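PDB 6VAN: caltubin, EF-hand from Lymnaea stagnalis, which probably acts as a calcium-binding protein of the EF-hand family, here holding strontium ions in its metal-binding loops. Local coordinates for residues A[49-54]-A[80-85]. Sequence-based numbering, arbitrary orientation. Where two conformers were deposited one is given.
Sequences ISRRDS and ANEWFK. With SR (strontium ion), chain D.
Arg51 and Arg52, near the end of helix 42-52, face Glu82 of helix 77-87; the nearest CA atoms, those of Arg51 and Glu82, are 9.8 Å apart, so that between 49-54 and 80-85 the contact is made by long side chains. The case illustrates how one carboxylate can tie two helices together. Glu82 holds CG anti to its backbone N (chi1 179°) and runs on extended, which carries its carboxylate away from its own helix toward the two arginines. Arg52, straight from CG to NE, grips it end-on: NH2 reaches OE1 of Glu82 at 2.7 Å, while NH1 of Arg52 lies 3.2 Å from OE2 of Glu82 and also donates to OE1. The two flat groups are nearly coplanar, 22° apart, and both oxygens are met on their syn sides. Arg51 enters differently. Its chain bends at chi3, and its guanidinium stands 75° from the carboxylate plane; NE makes a weak bond of 3.2 Å to OE2 of Glu82. NH2 of the same guanidinium forms a salt bridge with Glu78, one turn earlier on helix 77-87. Two positive groups around the largely buried Glu82 would favour its ionised form. Beside this network CZ2 of Trp83 lies 3.9 Å from NH2 of Arg52, whose NH1 also bonds to the carbonyl of Phe48. Directly after the arginines comes Asp53, whose OD1 binds strontium at 2.4 Å together with Asn55, Asn57, Ala59, Asp61 and Glu65. The arrangement is thus an interhelical salt-bridge network, joining the helix that leads into one EF-hand metal loop to the helix that precedes the next, whose loop begins at Asp88.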
ATOM      1  N   ILE A  49       3.704  -5.869   8.920  1.00 19.47           N
ATOM      2  CA  ILE A  49       5.109  -6.206   9.258  1.00 19.78           C
ATOM      3  C   ILE A  49       5.296  -7.732   9.141  1.00 20.44           C
ATOM      4  O   ILE A  49       6.289  -8.154   8.522  1.00 20.32           O
ATOM      5  CB  ILE A  49       5.509  -5.612  10.635  1.00 18.98           C
ATOM      6  CG1 ILE A  49       5.555  -4.085  10.601  1.00 20.12           C
ATOM      7  CG2 ILE A  49       6.842  -6.224  11.101  1.00 19.50           C
ATOM      8  CD1 ILE A  49       5.754  -3.392  11.951  1.00 20.76           C
ATOM      9  N   SER A  50       4.370  -8.547   9.673  0.70 20.72           N
ATOM     10  CA  SER A  50       4.503 -10.028   9.753  0.70 22.33           C
ATOM     11  C   SER A  50       4.615 -10.670   8.361  0.70 22.45           C
ATOM     12  O   SER A  50       5.374 -11.623   8.219  0.70 22.64           O
ATOM     13  CB  SER A  50       3.380 -10.655  10.559  0.70 23.49           C
ATOM     14  OG  SER A  50       3.371 -12.070  10.408  0.70 26.68           O
ATOM     15  N   ARG A  51       3.892 -10.173   7.353  1.00 21.87           N
ATOM     16  CA  ARG A  51       3.958 -10.775   5.995  1.00 21.95           C
ATOM     17  C   ARG A  51       5.373 -10.604   5.411  1.00 19.57           C
ATOM     18  O   ARG A  51       5.743 -11.417   4.521  1.00 21.46           O
ATOM     19  CB  ARG A  51       2.889 -10.189   5.062  1.00 24.37           C
ATOM     20  CG  ARG A  51       1.572 -10.956   5.100  1.00 27.93           C
ATOM     21  CD  ARG A  51       0.425 -10.209   4.450  1.00 30.84           C
ATOM     22  NE  ARG A  51       0.876  -9.513   3.269  1.00 34.17           N
ATOM     23  CZ  ARG A  51       1.174 -10.091   2.111  1.00 36.78           C
ATOM     24  NH1 ARG A  51       1.583  -9.345   1.100  1.00 40.01           N
ATOM     25  NH2 ARG A  51       1.052 -11.402   1.948  1.00 39.09           N
ATOM     26  N   ARG A  52       6.101  -9.581   5.866  1.00 18.84           N
ATOM     27  CA  ARG A  52       7.438  -9.201   5.330  1.00 17.57           C
ATOM     28  C   ARG A  52       8.572  -9.700   6.247  1.00 19.17           C
ATOM     29  O   ARG A  52       9.707  -9.756   5.787  1.00 19.44           O
ATOM     30  CB  ARG A  52       7.438  -7.690   5.144  1.00 17.28           C
ATOM     31  CG  ARG A  52       6.490  -7.231   4.044  1.00 17.01           C
ATOM     32  CD  ARG A  52       6.189  -5.766   4.135  1.00 17.17           C
ATOM     33  NE  ARG A  52       5.324  -5.363   3.038  1.00 17.04           N
ATOM     34  CZ  ARG A  52       4.015  -5.545   2.982  1.00 17.24           C
ATOM     35  NH1 ARG A  52       3.344  -6.072   3.988  1.00 16.84           N
ATOM     36  NH2 ARG A  52       3.351  -5.155   1.908  1.00 17.35           N
ATOM     37  N   ASP A  53       8.283 -10.069   7.483  1.00 18.34           N
ATOM     38  CA  ASP A  53       9.317 -10.232   8.545  1.00 18.64           C
ATOM     39  C   ASP A  53       9.847 -11.672   8.574  1.00 19.94           C
ATOM     40  O   ASP A  53       9.587 -12.380   9.577  1.00 22.87           O
ATOM     41  CB  ASP A  53       8.697  -9.819   9.880  1.00 18.65           C
ATOM     42  CG  ASP A  53       9.632  -9.952  11.059  1.00 18.78           C
ATOM     43  OD1 ASP A  53      10.852  -9.927  10.820  1.00 19.70           O
ATOM     44  OD2 ASP A  53       9.125 -10.004  12.210  1.00 22.01           O
ATOM     45  N   SER A  54      10.605 -12.089   7.558  1.00 19.96           N
ATOM     46  CA  SER A  54      11.103 -13.484   7.412  1.00 21.12           C
ATOM     47  C   SER A  54      12.128 -13.847   8.503  1.00 20.50           C
ATOM     48  O   SER A  54      12.290 -15.058   8.744  1.00 22.57           O
ATOM     49  CB  SER A  54      11.650 -13.741   6.032  1.00 22.59           C
ATOM     50  OG  SER A  54      12.719 -12.873   5.740  1.00 23.53           O
ATOM     51  N   ALA A  80      -2.750  -8.266  -2.723  1.00 12.95           N
ATOM     52  CA  ALA A  80      -3.719  -7.272  -3.230  1.00 12.74           C
ATOM     53  C   ALA A  80      -4.713  -6.899  -2.123  1.00 12.51           C
ATOM     54  O   ALA A  80      -5.011  -5.716  -1.960  1.00 12.39           O
ATOM     55  CB  ALA A  80      -4.404  -7.794  -4.469  1.00 12.81           C
ATOM     56  N   ASN A  81      -5.195  -7.883  -1.374  1.00 12.58           N
ATOM     57  CA  ASN A  81      -6.173  -7.641  -0.297  1.00 13.41           C
ATOM     58  C   ASN A  81      -5.584  -6.733   0.781  1.00 12.71           C
ATOM     59  O   ASN A  81      -6.320  -5.962   1.393  1.00 13.04           O
ATOM     60  CB  ASN A  81      -6.667  -8.961   0.251  1.00 14.18           C
ATOM     61  CG  ASN A  81      -7.926  -8.818   1.060  1.00 15.43           C
ATOM     62  OD1 ASN A  81      -8.752  -7.963   0.792  1.00 15.53           O
ATOM     63  ND2 ASN A  81      -8.102  -9.709   2.015  1.00 21.16           N
ATOM     64  N   GLU A  82      -4.305  -6.855   1.054  1.00 13.22           N
ATOM     65  CA  GLU A  82      -3.686  -5.995   2.074  1.00 13.42           C
ATOM     66  C   GLU A  82      -3.830  -4.523   1.673  1.00 11.76           C
ATOM     67  O   GLU A  82      -4.234  -3.739   2.485  1.00 12.21           O
ATOM     68  CB  GLU A  82      -2.215  -6.352   2.198  1.00 15.44           C
ATOM     69  CG  GLU A  82      -1.461  -5.510   3.209  1.00 18.24           C
ATOM     70  CD  GLU A  82      -0.027  -5.985   3.382  1.00 21.80           C
ATOM     71  OE1 GLU A  82       0.772  -5.738   2.475  1.00 26.53           O
ATOM     72  OE2 GLU A  82       0.259  -6.604   4.390  1.00 29.10           O
ATOM     73  N   TRP A  83      -3.531  -4.183   0.426  1.00 10.88           N
ATOM     74  CA  TRP A  83      -3.667  -2.778  -0.046  1.00 10.92           C
ATOM     75  C   TRP A  83      -5.151  -2.401  -0.140  1.00 10.58           C
ATOM     76  O   TRP A  83      -5.505  -1.275   0.123  1.00 11.43           O
ATOM     77  CB  TRP A  83      -2.950  -2.592  -1.380  1.00 10.87           C
ATOM     78  CG  TRP A  83      -1.478  -2.813  -1.270  1.00 11.48           C
ATOM     79  CD1 TRP A  83      -0.750  -3.797  -1.861  1.00 11.83           C
ATOM     80  CD2 TRP A  83      -0.556  -2.049  -0.490  1.00 11.38           C
ATOM     81  NE1 TRP A  83       0.548  -3.713  -1.475  1.00 12.75           N
ATOM     82  CE2 TRP A  83       0.700  -2.658  -0.626  1.00 11.51           C
ATOM     83  CE3 TRP A  83      -0.689  -0.938   0.342  1.00 11.43           C
ATOM     84  CZ2 TRP A  83       1.839  -2.137   0.005  1.00 11.81           C
ATOM     85  CZ3 TRP A  83       0.433  -0.430   0.961  1.00 11.91           C
ATOM     86  CH2 TRP A  83       1.674  -1.017   0.776  1.00 12.05           C
ATOM     87  N   PHE A  84      -5.996  -3.340  -0.544  1.00  9.85           N
ATOM     88  CA  PHE A  84      -7.459  -3.108  -0.579  1.00 10.39           C
ATOM     89  C   PHE A  84      -7.926  -2.671   0.820  1.00 10.45           C
ATOM     90  O   PHE A  84      -8.585  -1.630   0.975  1.00 10.16           O
ATOM     91  CB  PHE A  84      -8.165  -4.382  -1.026  1.00 10.20           C
ATOM     92  CG  PHE A  84      -9.667  -4.241  -1.150  1.00 11.01           C
ATOM     93  CD1 PHE A  84     -10.237  -3.643  -2.256  1.00 11.58           C
ATOM     94  CD2 PHE A  84     -10.508  -4.708  -0.138  1.00 12.70           C
ATOM     95  CE1 PHE A  84     -11.617  -3.530  -2.366  1.00 11.93           C
ATOM     96  CE2 PHE A  84     -11.886  -4.578  -0.255  1.00 12.78           C
ATOM     97  CZ  PHE A  84     -12.430  -3.982  -1.365  1.00 13.09           C
ATOM     98  N   LYS A  85      -7.581  -3.455   1.843  1.00 10.80           N
ATOM     99  CA  LYS A  85      -8.026  -3.185   3.226  1.00 11.87           C
ATOM    100  C   LYS A  85      -7.467  -1.849   3.702  1.00 11.66           C
ATOM    101  O   LYS A  85      -8.180  -1.116   4.417  1.00 11.69           O
ATOM    102  CB  LYS A  85      -7.648  -4.338   4.144  1.00 14.38           C
ATOM    103  CG  LYS A  85      -8.448  -5.583   3.814  1.00 16.50           C
ATOM    104  CD  LYS A  85      -8.436  -6.618   4.875  1.00 20.34           C
ATOM    105  CE  LYS A  85      -7.082  -7.218   5.095  1.00 21.69           C
ATOM    106  NZ  LYS A  85      -7.170  -8.291   6.119  1.00 24.60           N
TER
HETATM  107 SR    SR D 202      12.578  -8.515   9.943  1.00 25.30          SR
HETATM  108  O   HOH W   1       0.644  -6.693   0.225  1.00 21.53           O